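Local coordinates for protein FKBP-type peptidyl-prolyl cis-trans isomerase fkpA (Escherichia coli, PDB 1Q6H) that catalyses the cis-trans isomerization of peptidyl-prolyl bonds, accelerating protein folding, and also acts as a folding chaperone in the periplasm, at residues V142-G148 with F216-D222; S119-L123 with T178-K182; L45-L49 with R83-A88. All coordinates share one frame; numbering follows the deposited sequence.

How the contacts relate
From the N terminus, contact 3 closes first: the loop 45-49 after helix 19-43 is met again by 83-88 on the long helix 70-112, helix 51-62 lying between. Helix 70-112 then leads on to the isomerase domain, where contact 2 opens at 119-123 and contact 1 at 142-148. Contact 2 closes at 178-182 before contact 1 closes at 216-222, so the two cross along the chain. They also touch, since Leu181 of segment 178-182 packs on Val142, Val144 and Val218 of the sheet. Contact 3 lies about 40 Å away from contact 1, centre to centre, within the helical N-terminal region.

Contact 1: residues V142-G148 with F216-D222; sequences VVVNYKG and FDVELLD
Tyr146 places CG between its backbone N and carbonyl carbon (chi1 64°), while Phe216 holds CG beside its own N (chi1 -72°), and these turns set the two rings side by side on one face of the sheet. They meet obliquely, Tyr146 CD2 coming 3.9 Å from Phe216 CD1. Gly148 suits its place next to them because a CB there would collide with the Phe216 ring; its CA lies 3.8 Å from Phe216 CD1. Along the same face Val144 CG1 touches Val218 CG1 and Leu220 CD1, compact branched groups that fill a buried layer.

The strands are antiparallel neighbours in the FKBP sheet, which curls round helix 175-180. Trp177 of that helix meets both rings edge-to-face; in FKBP relatives a tryptophan here floors the prolyl pocket, and this aromatic group is consistent with such a site. The Tyr146 hydroxyl reaches beyond the pair to Asp157 and Arg162.

Paired backbone bonds join Lys147 with Asp217 and Asn145 with Glu219; Glu219 N to Asn145 O is short, 2.7 Å, and nearly straight at 172°. Between Val144 and Val143 the register slips by one residue in a classic beta bulge. Leu221 and Asp222 both face Val143, whose O is gripped twice, by Leu221 N at 2.7 Å and Asp222 N at 3.3 Å. The outer face, more open to solvent, carries the polar Asn145, Lys147, Asp217 and Glu219. The bulged Leu221 brings CD1 to Asn145 ND2 (3.5 Å), and the Asp222 carboxylate forms a salt bridge with Lys186.

Contact 2: residues S119-L123 with T178-K182; sequences SSTGL and TEGLK
The carboxylate of Glu179 has the methyl CD2 of Leu123 above one face, 3.6 Å from Glu179 CD, and hydroxyls at its oxygen-bearing edge. Thr121 OG1 donates to the syn lone pair of Glu179 OE1 at 2.7 Å. Ser119 OG donates to Glu179 OE2 at 2.6 Å, also from the syn side but 16° out of the carboxylate plane. With one hydroxyl on each oxygen, the group is fixed against rotation about its last bond. Glutamate fits because its side chain, with CG anti to the backbone N (chi1 176°) and the rest extended, is long enough to cross from the helix to the turn.

The hydroxyls are themselves held in place. Residues 119 to 122 form a type I turn; Ser119 OG accepts from Thr121 N at 3.2 Å, and Thr121 OG1 accepts from Leu123 N just past it at 3.3 Å, two successive ST turns. These amide donors would probably bias both hydroxyls to point their protons at the acid. At the positive phi of Gly122 a CB would be jammed against the carbonyl O of Thr121, which calls for glycine. Leu123, buried, also rests CD2 on Gly180 CA, 3.7 Å away.

The turn links strands 116-118 and 124-127, an antiparallel pair whose second strand lies beside strand 189-194; Glu179 thus ties this hairpin to helix 175-180, while Thr121 also touches Leu198 in a loop.

Contact 3: residues L45-L49 with R83-A88; sequences LGIKL and RVKSSA
Ile47 pushes its CD1 methyl against the helix at Ser87 OG (3.5 Å) and Val84 CG2 (4.0 Å). Isoleucine suits because this long branch reaches Val84 and Ser87 while the short one, CG2, sits over the centre of the Arg83 guanidinium, 4.0 Å from Arg83 NH2. Arg83 has CG anti to its backbone N (chi1 174°) and extends to NE, which carries the guanidinium along Ile47. Leu45 crosses Val84 at about a right angle, CD1 to Val84 CG1 at 4.1 Å. With an alanine at Ile47, a gap is likely to open beside Val84 and Ser87, and one guanidinium face would lose its apolar cover.

Two waters donate to Leu45 O, one passing on to Ser87 O and the other meeting Ser87 OG, while a third links Gly46 O with Arg83 NH2. Gly46, with positive phi, is the C-prime residue of a Schellman motif that ends helix 19-43 and redirects the chain at Ile47, beside helix 70-112 of the N-terminal helical region. On the second subunit, Leu27 packs on Leu49, and Asp19 and Asp20 form salt bridges with Arg83 NH1. With no direct hydrogen bond between the segments, cohesion rests on apolar groups and shared water, and Arg83 probably couples this packing to the dimer through its charge.

Contact 1: residues V142-G148 with F216-D222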
loop_
_atom_site.group_PDB
_atom_site.type_symbol
_atom_site.label_atom_id
_atom_site.label_comp_id
_atom_site.label_asym_id
_atom_site.label_seq_id
_atom_site.Cartn_x
_atom_site.Cartn_y
_atom_site.Cartn_z
ATOM N N VAL A 142 27.811 9.606 -29.383
ATOM C CA VAL A 142 27.017 10.031 -30.513
ATOM C C VAL A 142 25.944 10.990 -30.033
ATOM O O VAL A 142 25.464 10.888 -28.896
ATOM C CB VAL A 142 26.331 8.833 -31.273
ATOM C CG1 VAL A 142 27.352 7.944 -32.019
ATOM C CG2 VAL A 142 25.494 7.993 -30.348
ATOM N N VAL A 143 25.570 11.909 -30.928
ATOM C CA VAL A 143 24.538 12.890 -30.693
ATOM C C VAL A 143 23.519 12.727 -31.814
ATOM O O VAL A 143 23.844 12.838 -33.019
ATOM C CB VAL A 143 25.110 14.314 -30.693
ATOM C CG1 VAL A 143 24.036 15.326 -30.331
ATOM C CG2 VAL A 143 26.308 14.436 -29.707
ATOM N N VAL A 144 22.289 12.448 -31.431
ATOM C CA VAL A 144 21.251 12.158 -32.385
ATOM C C VAL A 144 19.917 12.816 -32.094
ATOM O O VAL A 144 19.571 13.081 -30.965
ATOM C CB VAL A 144 20.935 10.647 -32.440
ATOM C CG1 VAL A 144 22.120 9.833 -32.933
ATOM C CG2 VAL A 144 20.496 10.136 -31.067
ATOM N N ASN A 145 19.166 13.039 -33.158
ATOM C CA ASN A 145 17.781 13.346 -33.037
ATOM C C ASN A 145 17.089 12.067 -33.515
ATOM O O ASN A 145 17.572 11.375 -34.424
ATOM C CB ASN A 145 17.397 14.539 -33.906
ATOM C CG ASN A 145 17.750 15.852 -33.274
ATOM O OD1 ASN A 145 17.593 16.041 -32.068
ATOM N ND2 ASN A 145 18.209 16.779 -34.084
ATOM N N TYR A 146 15.973 11.724 -32.902
ATOM C CA TYR A 146 15.271 10.549 -33.345
ATOM C C TYR A 146 13.852 10.563 -32.929
ATOM O O TYR A 146 13.474 11.269 -32.007
ATOM C CB TYR A 146 15.894 9.292 -32.754
ATOM C CG TYR A 146 15.785 9.249 -31.265
ATOM C CD1 TYR A 146 16.740 9.844 -30.479
ATOM C CD2 TYR A 146 14.715 8.618 -30.644
ATOM C CE1 TYR A 146 16.639 9.828 -29.110
ATOM C CE2 TYR A 146 14.614 8.580 -29.297
ATOM C CZ TYR A 146 15.576 9.191 -28.523
ATOM O OH TYR A 146 15.459 9.189 -27.157
ATOM N N LYS A 147 13.083 9.740 -33.624
ATOM C CA LYS A 147 11.717 9.457 -33.253
ATOM C C LYS A 147 11.555 7.932 -33.207
ATOM O O LYS A 147 11.996 7.218 -34.132
ATOM C CB LYS A 147 10.785 10.092 -34.251
ATOM C CG LYS A 147 9.385 9.686 -34.085
ATOM C CD LYS A 147 8.506 10.433 -35.049
ATOM C CE LYS A 147 8.251 9.662 -36.313
ATOM N NZ LYS A 147 6.921 10.132 -36.861
ATOM N N GLY A 148 10.942 7.443 -32.131
ATOM C CA GLY A 148 10.729 6.012 -31.935
ATOM C C GLY A 148 9.256 5.624 -31.894
ATOM O O GLY A 148 8.497 6.161 -31.072
ATOM N N PHE A 216 12.819 3.265 -35.387
ATOM C CA PHE A 216 13.486 4.550 -35.116
ATOM C C PHE A 216 13.880 5.302 -36.399
ATOM O O PHE A 216 14.594 4.774 -37.253
ATOM C CB PHE A 216 14.779 4.365 -34.322
ATOM C CG PHE A 216 14.586 3.989 -32.901
ATOM C CD1 PHE A 216 14.361 4.953 -31.940
ATOM C CD2 PHE A 216 14.642 2.653 -32.510
ATOM C CE1 PHE A 216 14.181 4.584 -30.615
ATOM C CE2 PHE A 216 14.451 2.292 -31.231
ATOM C CZ PHE A 216 14.243 3.247 -30.261
ATOM N N ASP A 217 13.442 6.547 -36.526
ATOM C CA ASP A 217 13.946 7.448 -37.582
ATOM C C ASP A 217 15.021 8.277 -36.914
ATOM O O ASP A 217 14.710 9.079 -36.029
ATOM C CB ASP A 217 12.874 8.382 -38.088
ATOM C CG ASP A 217 11.846 7.680 -38.908
ATOM O OD1 ASP A 217 12.247 6.908 -39.808
ATOM O OD2 ASP A 217 10.621 7.855 -38.718
ATOM N N VAL A 218 16.270 8.090 -37.321
ATOM C CA VAL A 218 17.406 8.717 -36.650
ATOM C C VAL A 218 18.194 9.717 -37.514
ATOM O O VAL A 218 18.373 9.501 -38.710
ATOM C CB VAL A 218 18.353 7.653 -36.197
ATOM C CG1 VAL A 218 19.420 8.218 -35.274
ATOM C CG2 VAL A 218 17.579 6.554 -35.475
ATOM N N GLU A 219 18.631 10.816 -36.897
ATOM C CA GLU A 219 19.529 11.750 -37.546
ATOM C C GLU A 219 20.767 11.830 -36.665
ATOM O O GLU A 219 20.691 12.204 -35.487
ATOM C CB GLU A 219 18.928 13.139 -37.708
ATOM C CG GLU A 219 17.788 13.265 -38.689
ATOM C CD GLU A 219 17.317 14.718 -38.827
ATOM O OE1 GLU A 219 17.781 15.596 -38.049
ATOM O OE2 GLU A 219 16.490 14.972 -39.724
ATOM N N LEU A 220 21.898 11.448 -37.247
ATOM C CA LEU A 220 23.183 11.454 -36.569
ATOM C C LEU A 220 23.874 12.820 -36.717
ATOM O O LEU A 220 24.432 13.152 -37.787
ATOM C CB LEU A 220 24.068 10.355 -37.166
ATOM C CG LEU A 220 25.464 10.230 -36.592
ATOM C CD1 LEU A 220 25.404 10.144 -35.047
ATOM C CD2 LEU A 220 26.220 9.060 -37.202
ATOM N N LEU A 221 23.839 13.606 -35.647
ATOM C CA LEU A 221 24.372 14.957 -35.664
ATOM C C LEU A 221 25.866 15.047 -35.420
ATOM O O LEU A 221 26.556 15.863 -36.023
ATOM C CB LEU A 221 23.662 15.807 -34.626
ATOM C CG LEU A 221 22.141 15.899 -34.715
ATOM C CD1 LEU A 221 21.697 16.900 -33.673
ATOM C CD2 LEU A 221 21.679 16.357 -36.075
ATOM N N ASP A 222 26.383 14.232 -34.513
ATOM C CA ASP A 222 27.798 14.314 -34.229
ATOM C C ASP A 222 28.350 12.989 -33.743
ATOM O O ASP A 222 27.616 12.157 -33.195
ATOM C CB ASP A 222 28.055 15.399 -33.175
ATOM C CG ASP A 222 29.496 15.921 -33.178
ATOM O OD1 ASP A 222 30.263 15.644 -34.137
ATOM O OD2 ASP A 222 29.931 16.639 -32.239
#

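Contact 2: residues S119-L123 with T178-K182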
loop_
_atom_site.group_PDB
_atom_site.type_symbol
_atom_site.label_atom_id
_atom_site.label_comp_id
_atom_site.label_asym_id
_atom_site.label_seq_id
_atom_site.Cartn_x
_atom_site.Cartn_y
_atom_site.Cartn_z
ATOM N N SER A 119 20.830 -6.922 -41.675
ATOM C CA SER A 119 22.200 -7.286 -41.290
ATOM C C SER A 119 22.282 -8.727 -40.839
ATOM O O SER A 119 21.272 -9.389 -40.678
ATOM C CB SER A 119 22.680 -6.415 -40.142
ATOM O OG SER A 119 22.093 -6.863 -38.948
ATOM N N SER A 120 23.499 -9.187 -40.594
ATOM C CA SER A 120 23.739 -10.510 -40.055
ATOM C C SER A 120 23.007 -10.821 -38.755
ATOM O O SER A 120 22.755 -11.979 -38.475
ATOM C CB SER A 120 25.237 -10.697 -39.813
ATOM O OG SER A 120 25.711 -9.678 -38.977
ATOM N N THR A 121 22.696 -9.796 -37.970
ATOM C CA THR A 121 22.078 -9.963 -36.676
ATOM C C THR A 121 20.589 -9.932 -36.769
ATOM O O THR A 121 19.900 -10.185 -35.779
ATOM C CB THR A 121 22.476 -8.809 -35.745
ATOM O OG1 THR A 121 21.929 -7.591 -36.277
ATOM C CG2 THR A 121 23.995 -8.582 -35.727
ATOM N N GLY A 122 20.080 -9.511 -37.913
ATOM C CA GLY A 122 18.645 -9.409 -38.085
ATOM C C GLY A 122 18.107 -7.988 -37.961
ATOM O O GLY A 122 16.912 -7.753 -38.130
ATOM N N LEU A 123 18.982 -7.046 -37.656
ATOM C CA LEU A 123 18.604 -5.659 -37.696
ATOM C C LEU A 123 18.187 -5.329 -39.136
ATOM O O LEU A 123 18.870 -5.726 -40.110
ATOM C CB LEU A 123 19.803 -4.796 -37.336
ATOM C CG LEU A 123 19.618 -3.287 -37.513
ATOM C CD1 LEU A 123 18.638 -2.713 -36.498
ATOM C CD2 LEU A 123 20.949 -2.612 -37.357
ATOM N N THR A 178 23.501 0.491 -31.248
ATOM C CA THR A 178 24.940 0.315 -31.338
ATOM C C THR A 178 25.388 -0.130 -32.729
ATOM O O THR A 178 26.309 0.431 -33.297
ATOM C CB THR A 178 25.394 -0.719 -30.322
ATOM O OG1 THR A 178 25.066 -0.280 -28.996
ATOM C CG2 THR A 178 26.923 -0.848 -30.344
ATOM N N GLU A 179 24.740 -1.158 -33.253
ATOM C CA GLU A 179 25.025 -1.646 -34.590
ATOM C C GLU A 179 24.539 -0.697 -35.672
ATOM O O GLU A 179 25.267 -0.398 -36.613
ATOM C CB GLU A 179 24.303 -2.974 -34.793
ATOM C CG GLU A 179 24.416 -3.564 -36.183
ATOM C CD GLU A 179 23.592 -4.835 -36.336
ATOM O OE1 GLU A 179 22.960 -5.340 -35.327
ATOM O OE2 GLU A 179 23.584 -5.339 -37.475
ATOM N N GLY A 180 23.292 -0.282 -35.564
ATOM C CA GLY A 180 22.662 0.525 -36.595
ATOM C C GLY A 180 23.405 1.785 -36.972
ATOM O O GLY A 180 23.593 2.072 -38.156
ATOM N N LEU A 181 23.851 2.546 -35.974
ATOM C CA LEU A 181 24.469 3.842 -36.248
ATOM C C LEU A 181 25.817 3.686 -36.920
ATOM O O LEU A 181 26.300 4.593 -37.593
ATOM C CB LEU A 181 24.584 4.678 -34.968
ATOM C CG LEU A 181 23.276 5.098 -34.317
ATOM C CD1 LEU A 181 23.581 5.941 -33.044
ATOM C CD2 LEU A 181 22.419 5.905 -35.297
ATOM N N LYS A 182 26.407 2.510 -36.830
ATOM C CA LYS A 182 27.679 2.301 -37.531
ATOM C C LYS A 182 27.521 2.283 -39.066
ATOM O O LYS A 182 28.522 2.256 -39.805
ATOM C CB LYS A 182 28.328 0.998 -37.058
ATOM C CG LYS A 182 28.773 1.039 -35.620
ATOM C CD LYS A 182 29.329 -0.263 -35.125
ATOM C CE LYS A 182 29.693 -0.143 -33.615
ATOM N NZ LYS A 182 29.996 -1.396 -32.986
#

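Contact 3: residues L45-L49 with R83-A88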
loop_
_atom_site.group_PDB
_atom_site.type_symbol
_atom_site.label_atom_id
_atom_site.label_comp_id
_atom_site.label_asym_id
_atom_site.label_seq_id
_atom_site.Cartn_x
_atom_site.Cartn_y
_atom_site.Cartn_z
ATOM N N LEU A 45 -7.170 -8.236 -17.931
ATOM C CA LEU A 45 -6.508 -9.514 -17.782
ATOM C C LEU A 45 -7.443 -10.698 -18.033
ATOM O O LEU A 45 -7.076 -11.831 -17.765
ATOM C CB LEU A 45 -5.909 -9.605 -16.389
ATOM C CG LEU A 45 -5.071 -8.408 -15.961
ATOM C CD1 LEU A 45 -4.657 -8.484 -14.471
ATOM C CD2 LEU A 45 -3.863 -8.286 -16.868
ATOM N N GLY A 46 -8.637 -10.457 -18.554
ATOM C CA GLY A 46 -9.588 -11.543 -18.741
ATOM C C GLY A 46 -10.480 -11.877 -17.541
ATOM O O GLY A 46 -11.283 -12.822 -17.621
ATOM N N ILE A 47 -10.359 -11.123 -16.436
ATOM C CA ILE A 47 -11.162 -11.347 -15.236
ATOM C C ILE A 47 -12.346 -10.380 -15.113
ATOM O O ILE A 47 -12.179 -9.170 -14.919
ATOM C CB ILE A 47 -10.280 -11.225 -13.976
ATOM C CG1 ILE A 47 -9.192 -12.307 -13.979
ATOM C CG2 ILE A 47 -11.143 -11.363 -12.724
ATOM C CD1 ILE A 47 -8.021 -12.066 -13.058
ATOM N N LYS A 48 -13.548 -10.917 -15.213
ATOM C CA LYS A 48 -14.738 -10.099 -15.210
ATOM C C LYS A 48 -15.611 -10.581 -14.065
ATOM O O LYS A 48 -16.406 -11.503 -14.226
ATOM C CB LYS A 48 -15.465 -10.198 -16.567
ATOM C CG LYS A 48 -14.748 -9.484 -17.722
ATOM C CD LYS A 48 -15.493 -9.610 -19.075
ATOM C CE LYS A 48 -15.155 -8.452 -19.975
ATOM N NZ LYS A 48 -15.592 -8.625 -21.381
ATOM N N LEU A 49 -15.396 -9.987 -12.897
ATOM C CA LEU A 49 -16.163 -10.319 -11.704
ATOM C C LEU A 49 -17.625 -9.943 -11.883
ATOM O O LEU A 49 -17.958 -9.079 -12.667
ATOM C CB LEU A 49 -15.596 -9.569 -10.495
ATOM C CG LEU A 49 -14.197 -9.955 -10.038
ATOM C CD1 LEU A 49 -13.841 -9.214 -8.763
ATOM C CD2 LEU A 49 -14.083 -11.441 -9.788
ATOM N N ARG A 83 -4.967 -15.608 -8.498
ATOM C CA ARG A 83 -5.588 -15.717 -9.811
ATOM C C ARG A 83 -5.194 -14.518 -10.648
ATOM O O ARG A 83 -4.813 -14.632 -11.847
ATOM C CB ARG A 83 -7.098 -15.750 -9.681
ATOM C CG ARG A 83 -7.844 -15.723 -10.981
ATOM C CD ARG A 83 -9.345 -15.787 -10.791
ATOM N NE ARG A 83 -10.044 -15.649 -12.047
ATOM C CZ ARG A 83 -11.335 -15.383 -12.169
ATOM N NH1 ARG A 83 -12.092 -15.206 -11.099
ATOM N NH2 ARG A 83 -11.873 -15.265 -13.370
ATOM N N VAL A 84 -5.264 -13.356 -10.013
ATOM C CA VAL A 84 -4.958 -12.123 -10.705
ATOM C C VAL A 84 -3.524 -12.138 -11.241
ATOM O O VAL A 84 -3.289 -11.817 -12.404
ATOM C CB VAL A 84 -5.184 -10.887 -9.830
ATOM C CG1 VAL A 84 -4.572 -9.660 -10.498
ATOM C CG2 VAL A 84 -6.658 -10.664 -9.611
ATOM N N LYS A 85 -2.578 -12.518 -10.406
ATOM C CA LYS A 85 -1.192 -12.546 -10.822
ATOM C C LYS A 85 -0.944 -13.598 -11.885
ATOM O O LYS A 85 -0.061 -13.450 -12.728
ATOM C CB LYS A 85 -0.311 -12.861 -9.634
ATOM C CG LYS A 85 -0.153 -11.712 -8.648
ATOM C CD LYS A 85 0.674 -12.118 -7.467
ATOM C CE LYS A 85 0.893 -10.953 -6.530
ATOM N NZ LYS A 85 0.827 -11.398 -5.119
ATOM N N SER A 86 -1.694 -14.688 -11.807
ATOM C CA SER A 86 -1.558 -15.768 -12.777
ATOM C C SER A 86 -2.064 -15.259 -14.109
ATOM O O SER A 86 -1.466 -15.487 -15.165
ATOM C CB SER A 86 -2.356 -17.003 -12.322
ATOM O OG SER A 86 -2.350 -18.015 -13.323
ATOM N N SER A 87 -3.180 -14.559 -14.068
ATOM C CA SER A 87 -3.747 -13.998 -15.277
ATOM C C SER A 87 -2.853 -12.902 -15.883
ATOM O O SER A 87 -2.769 -12.766 -17.106
ATOM C CB SER A 87 -5.156 -13.464 -15.000
ATOM O OG SER A 87 -6.034 -14.507 -14.621
ATOM N N ALA A 88 -2.188 -12.130 -15.034
ATOM C CA ALA A 88 -1.304 -11.103 -15.506
ATOM C C ALA A 88 -0.196 -11.770 -16.303
ATOM O O ALA A 88 0.152 -11.307 -17.395
ATOM C CB ALA A 88 -0.725 -10.335 -14.362
HETATM O O HOH W 1 -4.919 -13.276 -18.859
HETATM O O HOH W 2 -7.855 -14.420 -16.779
HETATM O O HOH W 3 -10.830 -15.080 -16.014
#